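Local atomic coordinates of putative Scyalone Dehydratase (Novosphingobium aromaticivorans DSM 12444, PDB entry 3EF8), a protein that is of unknown function but is probably a lyase of the scytalone dehydratase type, with an NTF2-like fold. Residues D4-E9 with I79-E84; V93-R98 with G106-Q111; E102-I107 with T135-V140. All coordinates share one frame; numbering follows the deposited sequence.

Contact 1: D4-E9 with I79-E84; sequences DTNLVE and IDFVSE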
loop_
_atom_site.group_PDB
_atom_site.type_symbol
_atom_site.label_atom_id
_atom_site.label_comp_id
_atom_site.label_asym_id
_atom_site.label_seq_id
_atom_site.Cartn_x
_atom_site.Cartn_y
_atom_site.Cartn_z
ATOM N N ASP A 4 18.497 -9.507 13.833
ATOM C CA ASP A 4 18.476 -10.373 12.673
ATOM C C ASP A 4 17.159 -11.157 12.631
ATOM O O ASP A 4 16.488 -11.228 11.589
ATOM C CB ASP A 4 19.665 -11.336 12.744
ATOM N N THR A 5 16.800 -11.730 13.775
ATOM C CA THR A 5 15.565 -12.511 13.902
ATOM C C THR A 5 14.364 -11.632 13.618
ATOM O O THR A 5 13.481 -11.993 12.827
ATOM C CB THR A 5 15.404 -13.143 15.313
ATOM O OG1 THR A 5 16.486 -14.049 15.528
ATOM C CG2 THR A 5 14.081 -13.907 15.417
ATOM N N ASN A 6 14.340 -10.464 14.239
ATOM C CA ASN A 6 13.207 -9.557 14.069
ATOM C C ASN A 6 13.039 -9.185 12.596
ATOM O O ASN A 6 11.934 -9.246 12.065
ATOM C CB ASN A 6 13.295 -8.351 14.972
ATOM C CG ASN A 6 12.991 -8.709 16.421
ATOM O OD1 ASN A 6 12.844 -9.888 16.753
ATOM N ND2 ASN A 6 12.873 -7.712 17.269
ATOM N N LEU A 7 14.122 -8.859 11.914
ATOM C CA LEU A 7 13.998 -8.442 10.510
ATOM C C LEU A 7 13.497 -9.535 9.590
ATOM O O LEU A 7 12.635 -9.344 8.699
ATOM C CB LEU A 7 15.311 -7.868 9.984
ATOM C CG LEU A 7 15.759 -6.574 10.638
ATOM C CD1 LEU A 7 17.147 -6.221 10.124
ATOM C CD2 LEU A 7 14.826 -5.398 10.400
ATOM N N VAL A 8 14.020 -10.733 9.760
ATOM C CA VAL A 8 13.621 -11.828 8.935
ATOM C C VAL A 8 12.169 -12.169 9.200
ATOM O O VAL A 8 11.389 -12.424 8.268
ATOM C CB VAL A 8 14.494 -13.072 9.246
ATOM C CG1 VAL A 8 13.852 -14.311 8.723
ATOM C CG2 VAL A 8 15.907 -12.845 8.651
ATOM N N GLU A 9 11.777 -12.165 10.468
ATOM C CA GLU A 9 10.404 -12.569 10.803
ATOM C C GLU A 9 9.383 -11.496 10.391
ATOM O O GLU A 9 8.238 -11.815 10.089
ATOM C CB GLU A 9 10.249 -12.879 12.272
ATOM C CG GLU A 9 11.109 -14.062 12.747
ATOM C CD GLU A 9 10.865 -15.387 12.063
ATOM O OE1 GLU A 9 10.072 -15.488 11.106
ATOM O OE2 GLU A 9 11.459 -16.417 12.519
ATOM N N ILE A 79 4.621 -4.041 13.324
ATOM C CA ILE A 79 4.816 -5.324 14.009
ATOM C C ILE A 79 5.573 -5.120 15.302
ATOM O O ILE A 79 6.627 -4.538 15.293
ATOM C CB ILE A 79 5.593 -6.273 13.118
ATOM C CG1 ILE A 79 4.807 -6.507 11.794
ATOM C CG2 ILE A 79 5.830 -7.619 13.877
ATOM C CD1 ILE A 79 5.560 -7.347 10.758
ATOM N N ASP A 80 4.992 -5.619 16.379
ATOM C CA ASP A 80 5.628 -5.616 17.718
ATOM C C ASP A 80 5.739 -7.067 18.151
ATOM O O ASP A 80 4.749 -7.729 18.357
ATOM C CB ASP A 80 4.784 -4.861 18.731
ATOM C CG ASP A 80 4.627 -3.392 18.397
ATOM O OD1 ASP A 80 5.592 -2.826 17.890
ATOM O OD2 ASP A 80 3.550 -2.822 18.673
ATOM N N PHE A 81 6.969 -7.527 18.319
ATOM C CA PHE A 81 7.210 -8.877 18.776
ATOM C C PHE A 81 6.995 -9.045 20.278
ATOM O O PHE A 81 7.531 -8.258 21.063
ATOM C CB PHE A 81 8.600 -9.344 18.405
ATOM C CG PHE A 81 8.775 -9.587 16.943
ATOM C CD1 PHE A 81 8.370 -10.788 16.363
ATOM C CD2 PHE A 81 9.307 -8.608 16.158
ATOM C CE1 PHE A 81 8.515 -11.004 15.005
ATOM C CE2 PHE A 81 9.439 -8.806 14.805
ATOM C CZ PHE A 81 9.061 -9.996 14.229
ATOM N N VAL A 82 6.192 -10.034 20.641
ATOM C CA VAL A 82 6.111 -10.470 22.053
ATOM C C VAL A 82 7.334 -11.324 22.297
ATOM O O VAL A 82 8.123 -11.075 23.231
ATOM C CB VAL A 82 4.828 -11.206 22.346
ATOM C CG1 VAL A 82 4.844 -11.666 23.820
ATOM C CG2 VAL A 82 3.635 -10.285 22.082
ATOM N N SER A 83 7.506 -12.318 21.442
ATOM C CA SER A 83 8.665 -13.169 21.428
ATOM C C SER A 83 9.030 -13.490 19.987
ATOM O O SER A 83 8.464 -12.921 19.054
ATOM C CB SER A 83 8.369 -14.477 22.164
ATOM O OG SER A 83 7.460 -15.261 21.401
ATOM N N GLU A 84 9.978 -14.370 19.771
ATOM C CA GLU A 84 10.377 -14.717 18.396
ATOM C C GLU A 84 9.296 -15.559 17.697
ATOM O O GLU A 84 9.403 -15.789 16.487
ATOM C CB GLU A 84 11.753 -15.370 18.341
ATOM C CG GLU A 84 11.838 -16.880 18.620
ATOM C CD GLU A 84 11.639 -17.299 20.076
ATOM O OE1 GLU A 84 11.346 -16.453 20.923
ATOM O OE2 GLU A 84 11.723 -18.521 20.338
HETATM O O HOH W 1 11.596 -16.812 15.234
#
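The ring of Phe81 lies against the side-chain amide of Asn6, with Asn6 CG 3.7 Å from Phe81 CD2 and the two planes only 19° apart. This joins the first turns of the long N-terminal helix to the end of strand 67-81, an edge strand of the curved sheet that wraps the helix in the NTF2-like fold. Asn6 OD1 sits over one ring face, off towards the rim, and the opposite face receives Ile79 CG2 from two residues back along the strand. At the far corner of the ring, Glu9 CB comes within 3.7 Å of Phe81 CZ, and Asn6 O is equally near that carbon. Phe81 CG stands anti to its own carbonyl carbon (chi1 -71°), which swings the ring to the helix, where Met10 and Ile13 also pack on it. Beyond the corner at Val82, Thr5 CG2 brushes Glu84 CB at 4.0 Å. Glu9 bends at chi2 and turns OE2 to Lys118 in a salt bridge and OE1 to Trp123 in a hydrogen bond, which probably hold this buried carboxylate in place. One water completes the join, donating to Glu9 OE2 and to Glu84 O, 2.7 Å from each.

Contact 2: V93-R98 with G106-Q111; sequences VLAIHR and GILYGQ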
loop_
_atom_site.group_PDB
_atom_site.type_symbol
_atom_site.label_atom_id
_atom_site.label_comp_id
_atom_site.label_asym_id
_atom_site.label_seq_id
_atom_site.Cartn_x
_atom_site.Cartn_y
_atom_site.Cartn_z
ATOM N N VAL A 93 -6.082 -1.715 5.661
ATOM C CA VAL A 93 -6.603 -2.439 4.507
ATOM C C VAL A 93 -7.553 -1.592 3.701
ATOM O O VAL A 93 -8.350 -0.837 4.238
ATOM C CB VAL A 93 -7.245 -3.811 4.917
ATOM C CG1 VAL A 93 -8.462 -3.614 5.799
ATOM C CG2 VAL A 93 -7.592 -4.614 3.696
ATOM N N LEU A 94 -7.403 -1.700 2.387
ATOM C CA LEU A 94 -8.353 -1.215 1.395
ATOM C C LEU A 94 -8.859 -2.478 0.675
ATOM O O LEU A 94 -8.089 -3.215 0.079
ATOM C CB LEU A 94 -7.707 -0.276 0.397
ATOM C CG LEU A 94 -8.582 0.241 -0.727
ATOM C CD1 LEU A 94 -9.679 1.153 -0.188
ATOM C CD2 LEU A 94 -7.671 0.996 -1.731
ATOM N N ALA A 95 -10.165 -2.741 0.739
ATOM C CA ALA A 95 -10.721 -3.943 0.159
ATOM C C ALA A 95 -11.908 -3.576 -0.715
ATOM O O ALA A 95 -12.844 -2.962 -0.241
ATOM C CB ALA A 95 -11.133 -4.950 1.257
ATOM N N ILE A 96 -11.789 -3.915 -2.006
ATOM C CA ILE A 96 -12.840 -3.577 -2.989
ATOM C C ILE A 96 -13.538 -4.869 -3.377
ATOM O O ILE A 96 -12.930 -5.848 -3.656
ATOM C CB ILE A 96 -12.260 -2.885 -4.205
ATOM C CG1 ILE A 96 -11.464 -1.612 -3.817
ATOM C CG2 ILE A 96 -13.400 -2.482 -5.182
ATOM C CD1 ILE A 96 -9.958 -1.900 -3.530
ATOM N N HIS A 97 -14.860 -4.800 -3.373
ATOM C CA HIS A 97 -15.705 -5.952 -3.662
ATOM C C HIS A 97 -16.649 -5.713 -4.834
ATOM O O HIS A 97 -17.440 -4.761 -4.797
ATOM C CB HIS A 97 -16.561 -6.246 -2.421
ATOM C CG HIS A 97 -15.779 -6.433 -1.168
ATOM N ND1 HIS A 97 -15.239 -5.358 -0.493
ATOM C CD2 HIS A 97 -15.467 -7.535 -0.453
ATOM C CE1 HIS A 97 -14.584 -5.805 0.564
ATOM N NE2 HIS A 97 -14.725 -7.113 0.625
ATOM N N ARG A 98 -16.533 -6.578 -5.837
ATOM C CA ARG A 98 -17.408 -6.493 -7.048
ATOM C C ARG A 98 -18.414 -7.622 -6.854
ATOM O O ARG A 98 -18.074 -8.808 -6.794
ATOM C CB ARG A 98 -16.630 -6.679 -8.341
ATOM C CG ARG A 98 -17.593 -6.607 -9.536
ATOM C CD ARG A 98 -17.033 -5.990 -10.743
ATOM N NE ARG A 98 -16.612 -4.631 -10.497
ATOM C CZ ARG A 98 -15.816 -3.966 -11.315
ATOM N NH1 ARG A 98 -15.365 -4.559 -12.402
ATOM N NH2 ARG A 98 -15.425 -2.757 -10.992
ATOM N N GLY A 106 -18.321 -2.383 -3.492
ATOM C CA GLY A 106 -18.349 -2.093 -2.086
ATOM C C GLY A 106 -16.924 -1.929 -1.571
ATOM O O GLY A 106 -16.076 -2.776 -1.839
ATOM N N ILE A 107 -16.694 -0.810 -0.916
ATOM C CA ILE A 107 -15.346 -0.485 -0.447
ATOM C C ILE A 107 -15.282 -0.500 1.064
ATOM O O ILE A 107 -16.084 0.144 1.720
ATOM C CB ILE A 107 -14.897 0.922 -0.906
ATOM C CG1 ILE A 107 -15.296 1.211 -2.357
ATOM C CG2 ILE A 107 -13.372 1.075 -0.615
ATOM C CD1 ILE A 107 -14.730 0.318 -3.386
ATOM N N LEU A 108 -14.287 -1.248 1.586
ATOM C CA LEU A 108 -13.967 -1.280 2.998
ATOM C C LEU A 108 -12.615 -0.592 3.199
ATOM O O LEU A 108 -11.634 -0.922 2.544
ATOM C CB LEU A 108 -13.884 -2.719 3.530
ATOM C CG LEU A 108 -13.122 -2.884 4.873
ATOM C CD1 LEU A 108 -14.074 -2.332 5.819
ATOM C CD2 LEU A 108 -12.830 -4.377 5.154
ATOM N N TYR A 109 -12.619 0.378 4.094
ATOM C CA TYR A 109 -11.405 1.035 4.604
ATOM C C TYR A 109 -11.252 0.583 6.035
ATOM O O TYR A 109 -12.123 0.851 6.853
ATOM C CB TYR A 109 -11.508 2.533 4.553
ATOM C CG TYR A 109 -11.869 3.105 3.218
ATOM C CD1 TYR A 109 -10.909 3.428 2.269
ATOM C CD2 TYR A 109 -13.210 3.312 2.909
ATOM C CE1 TYR A 109 -11.263 3.975 1.038
ATOM C CE2 TYR A 109 -13.570 3.893 1.712
ATOM C CZ TYR A 109 -12.595 4.206 0.776
ATOM O OH TYR A 109 -12.960 4.785 -0.428
ATOM N N GLY A 110 -10.196 -0.160 6.347
ATOM C CA GLY A 110 -10.142 -0.782 7.647
ATOM C C GLY A 110 -8.761 -0.815 8.270
ATOM O O GLY A 110 -7.763 -0.404 7.650
ATOM N N GLN A 111 -8.752 -1.290 9.491
ATOM C CA GLN A 111 -7.541 -1.573 10.259
ATOM C C GLN A 111 -7.620 -2.987 10.760
ATOM O O GLN A 111 -8.681 -3.396 11.269
ATOM C CB GLN A 111 -7.440 -0.631 11.463
ATOM C CG GLN A 111 -7.561 0.824 11.128
ATOM C CD GLN A 111 -7.626 1.708 12.390
ATOM O OE1 GLN A 111 -7.850 1.182 13.497
ATOM N NE2 GLN A 111 -7.481 3.014 12.226
#
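His97 lays its imidazole alongside the neighbouring strand, so that Gly106 O meets the ring edge in its plane. His97 ND1 donates to Gly106 O at 3.0 Å, arriving well above the carbonyl plane, while the His97 backbone N reaches the same Gly106 O at 2.8 Å within the plane. Two donors from one residue thus grip a single acceptor, and the bond from ND1 fixes the rotation of the ring. The torsion allows this: CG stands beside the backbone N (chi1 -55°), which brings ND1 to the oxygen that the backbone N already holds. Tyr138 meets this histidine edge to face. On the same side of the sheet follow Ala95 and Leu108, with Ala95 CB 4.2 Å from Leu108 CB. Val93 comes next, its CG1 against the neighbouring backbone, 3.7 Å from Gly110 C.

The strands form an antiparallel beta hairpin in the middle of the NTF2-like sheet, their axes 4.8 Å apart, and hydrogen-bonded pairs alternate with non-hydrogen-bonded ones. The other side carries Leu94, Ile96, Ile107 and Tyr109. Leu94 and Tyr109 run side by side in the same direction, with Leu94 CD1 3.5 Å from Tyr109 CE1, and that methyl also touches Ile107 CG2. One face of the tyrosine ring takes Ile107 CG2, off towards the rim. Ile96 and Ile107 lie alongside each other likewise, Ile96 CG2 meeting Ile107 CD1 at 3.6 Å. This apolar side faces the other chains: Tyr109 packs on Ile96 of the second subunit, and Leu94 on Leu94 of the third.

Contact 3: E102-I107 with T135-V140; sequences ERPDGI and TTDYHV
This is a surface contact at the open end of an antiparallel hairpin of the NTF2-like sheet, where the loop leading into strand 106-119 meets the chain leaving strand 122-136. The last proper rung is Ile107 with Thr136, a hydrogen-bonded pair. Ile107 N gives a nearly straight bond to Thr136 O (2.8 Å, 172° at the hydrogen), and Thr136 N returns one to Ile107 O. The side chains of Ile107 and Thr136 run the same way, Ile107 CB 4.1 Å from Thr136 CB. Thr136 OG1 stands beside the backbone N (chi1 -59°), and there accepts a weak bond from Arg98 of the second subunit.

After Thr136 the ladder ends. Asp137 takes a left-handed backbone conformation and the chain veers off, carrying its carbonyl over Gly106, where Asp137 O comes within 3.5 Å of Gly106 CA. The absence of a side chain matters here, because the space a CB would take is already held by Asp137 O and Tyr138 CD1, the latter 4.0 Å from Gly106 C. One face of the tyrosine ring is occupied by His139 ND1, whose hydrogen bond goes to Tyr99. Pro104 CB rests against the Asp137 carboxylate. Arg103 bends at chi3 to bring its guanidinium across the His139 side chain at about a right angle, the two planes 86° apart, while Tyr99 offers it a cation-pi partner.

Water fills in where direct bonds stop. One molecule links Asp105 O to Asp137 OD2. Another lies in the guanidinium plane of Arg103, accepting from Arg103 NE at 2.8 Å and donating to Pro104 O and Asp137 O.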
loop_
_atom_site.group_PDB
_atom_site.type_symbol
_atom_site.label_atom_id
_atom_site.label_comp_id
_atom_site.label_asym_id
_atom_site.label_seq_id
_atom_site.Cartn_x
_atom_site.Cartn_y
_atom_site.Cartn_z
ATOM N N GLU A 102 -26.244 -6.960 -9.065
ATOM C CA GLU A 102 -26.036 -5.641 -9.661
ATOM C C GLU A 102 -26.120 -4.503 -8.667
ATOM O O GLU A 102 -27.192 -4.046 -8.286
ATOM C CB GLU A 102 -27.029 -5.393 -10.817
ATOM C CG GLU A 102 -27.141 -3.938 -11.168
ATOM N N ARG A 103 -24.956 -4.046 -8.225
ATOM C CA ARG A 103 -24.850 -2.929 -7.285
ATOM C C ARG A 103 -23.426 -2.406 -7.368
ATOM O O ARG A 103 -22.555 -3.134 -7.839
ATOM C CB ARG A 103 -25.171 -3.373 -5.846
ATOM C CG ARG A 103 -24.313 -4.556 -5.408
ATOM C CD ARG A 103 -24.668 -5.140 -4.038
ATOM N NE ARG A 103 -24.536 -4.177 -2.954
ATOM C CZ ARG A 103 -24.948 -4.396 -1.714
ATOM N NH1 ARG A 103 -25.487 -5.549 -1.424
ATOM N NH2 ARG A 103 -24.773 -3.491 -0.767
ATOM N N PRO A 104 -23.214 -1.154 -6.954
ATOM C CA PRO A 104 -21.873 -0.608 -7.028
ATOM C C PRO A 104 -20.851 -1.429 -6.222
ATOM O O PRO A 104 -21.182 -2.124 -5.263
ATOM C CB PRO A 104 -22.048 0.786 -6.449
ATOM C CG PRO A 104 -23.522 1.106 -6.679
ATOM C CD PRO A 104 -24.164 -0.168 -6.417
ATOM N N ASP A 105 -19.602 -1.327 -6.632
ATOM C CA ASP A 105 -18.554 -1.948 -5.851
ATOM C C ASP A 105 -18.607 -1.465 -4.397
ATOM O O ASP A 105 -18.789 -0.277 -4.095
ATOM C CB ASP A 105 -17.189 -1.618 -6.460
ATOM C CG ASP A 105 -16.947 -2.256 -7.811
ATOM O OD1 ASP A 105 -17.645 -3.198 -8.249
ATOM O OD2 ASP A 105 -15.942 -1.852 -8.453
ATOM N N GLY A 106 -18.321 -2.383 -3.492
ATOM C CA GLY A 106 -18.349 -2.093 -2.086
ATOM C C GLY A 106 -16.924 -1.929 -1.571
ATOM O O GLY A 106 -16.076 -2.776 -1.839
ATOM N N ILE A 107 -16.694 -0.810 -0.916
ATOM C CA ILE A 107 -15.346 -0.485 -0.447
ATOM C C ILE A 107 -15.282 -0.500 1.064
ATOM O O ILE A 107 -16.084 0.144 1.720
ATOM C CB ILE A 107 -14.897 0.922 -0.906
ATOM C CG1 ILE A 107 -15.296 1.211 -2.357
ATOM C CG2 ILE A 107 -13.372 1.075 -0.615
ATOM C CD1 ILE A 107 -14.730 0.318 -3.386
ATOM N N THR A 135 -16.865 2.719 5.263
ATOM C CA THR A 135 -17.220 1.904 4.100
ATOM C C THR A 135 -18.045 2.702 3.091
ATOM O O THR A 135 -18.652 3.745 3.419
ATOM C CB THR A 135 -18.007 0.634 4.446
ATOM O OG1 THR A 135 -19.333 0.976 4.885
ATOM C CG2 THR A 135 -17.342 -0.159 5.540
ATOM N N THR A 136 -18.032 2.200 1.870
ATOM C CA THR A 136 -18.821 2.778 0.795
ATOM C C THR A 136 -19.530 1.713 0.022
ATOM O O THR A 136 -18.935 0.778 -0.513
ATOM C CB THR A 136 -17.884 3.578 -0.158
ATOM O OG1 THR A 136 -17.227 4.600 0.620
ATOM C CG2 THR A 136 -18.680 4.240 -1.311
ATOM N N ASP A 137 -20.854 1.894 -0.056
ATOM C CA ASP A 137 -21.711 1.001 -0.848
ATOM C C ASP A 137 -21.528 -0.455 -0.449
ATOM O O ASP A 137 -21.681 -1.372 -1.247
ATOM C CB ASP A 137 -21.459 1.203 -2.334
ATOM C CG ASP A 137 -21.921 2.558 -2.837
ATOM O OD1 ASP A 137 -22.998 3.031 -2.399
ATOM O OD2 ASP A 137 -21.262 3.124 -3.699
ATOM N N TYR A 138 -21.263 -0.655 0.842
ATOM C CA TYR A 138 -20.864 -1.949 1.333
ATOM C C TYR A 138 -22.040 -2.807 1.825
ATOM O O TYR A 138 -23.183 -2.297 1.955
ATOM C CB TYR A 138 -19.837 -1.710 2.436
ATOM C CG TYR A 138 -18.954 -2.873 2.812
ATOM C CD1 TYR A 138 -18.182 -3.524 1.866
ATOM C CD2 TYR A 138 -18.820 -3.268 4.122
ATOM C CE1 TYR A 138 -17.362 -4.576 2.208
ATOM C CE2 TYR A 138 -17.972 -4.317 4.471
ATOM C CZ TYR A 138 -17.241 -4.935 3.532
ATOM O OH TYR A 138 -16.421 -5.977 3.922
ATOM N N HIS A 139 -21.750 -4.077 2.055
ATOM C CA HIS A 139 -22.809 -5.106 2.329
ATOM C C HIS A 139 -22.864 -5.536 3.764
ATOM O O HIS A 139 -23.603 -6.429 4.152
ATOM C CB HIS A 139 -22.626 -6.316 1.439
ATOM C CG HIS A 139 -21.369 -7.052 1.719
ATOM N ND1 HIS A 139 -20.134 -6.554 1.365
ATOM C CD2 HIS A 139 -21.144 -8.232 2.334
ATOM C CE1 HIS A 139 -19.200 -7.403 1.762
ATOM N NE2 HIS A 139 -19.789 -8.427 2.355
ATOM N N VAL A 140 -22.025 -4.927 4.578
ATOM C CA VAL A 140 -22.003 -5.213 5.995
ATOM C C VAL A 140 -22.227 -3.940 6.773
ATOM O O VAL A 140 -21.563 -2.916 6.571
ATOM C CB VAL A 140 -20.673 -5.834 6.469
ATOM C CG1 VAL A 140 -20.808 -6.271 7.958
ATOM C CG2 VAL A 140 -20.252 -7.000 5.577
HETATM O O HOH W 2 -23.131 -1.782 -3.430
HETATM O O HOH W 3 -18.903 2.328 -4.827
#

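The three contacts are spread over one sheet, contact 1 on the opposite side of the chain's centre from contacts 2 and 3. It closes first along the chain, at the tip of strand 67-81, about 28 Å from contact 2 and 37 Å from contact 3 between centres. Strands 67-81, 86-99, 106-119 and 122-136 are successive neighbours in the sheet. The centres of contacts 2 and 3 are about 9 Å apart; contact 3 begins on the stretch where contact 2 ends, sharing Gly106 and Ile107, and the salt bridge of Arg98 NH2 to Asp105 OD2 ties them. Arg98 also binds Thr135 O of the third subunit, so this end of the sheet takes part in assembling the trimer.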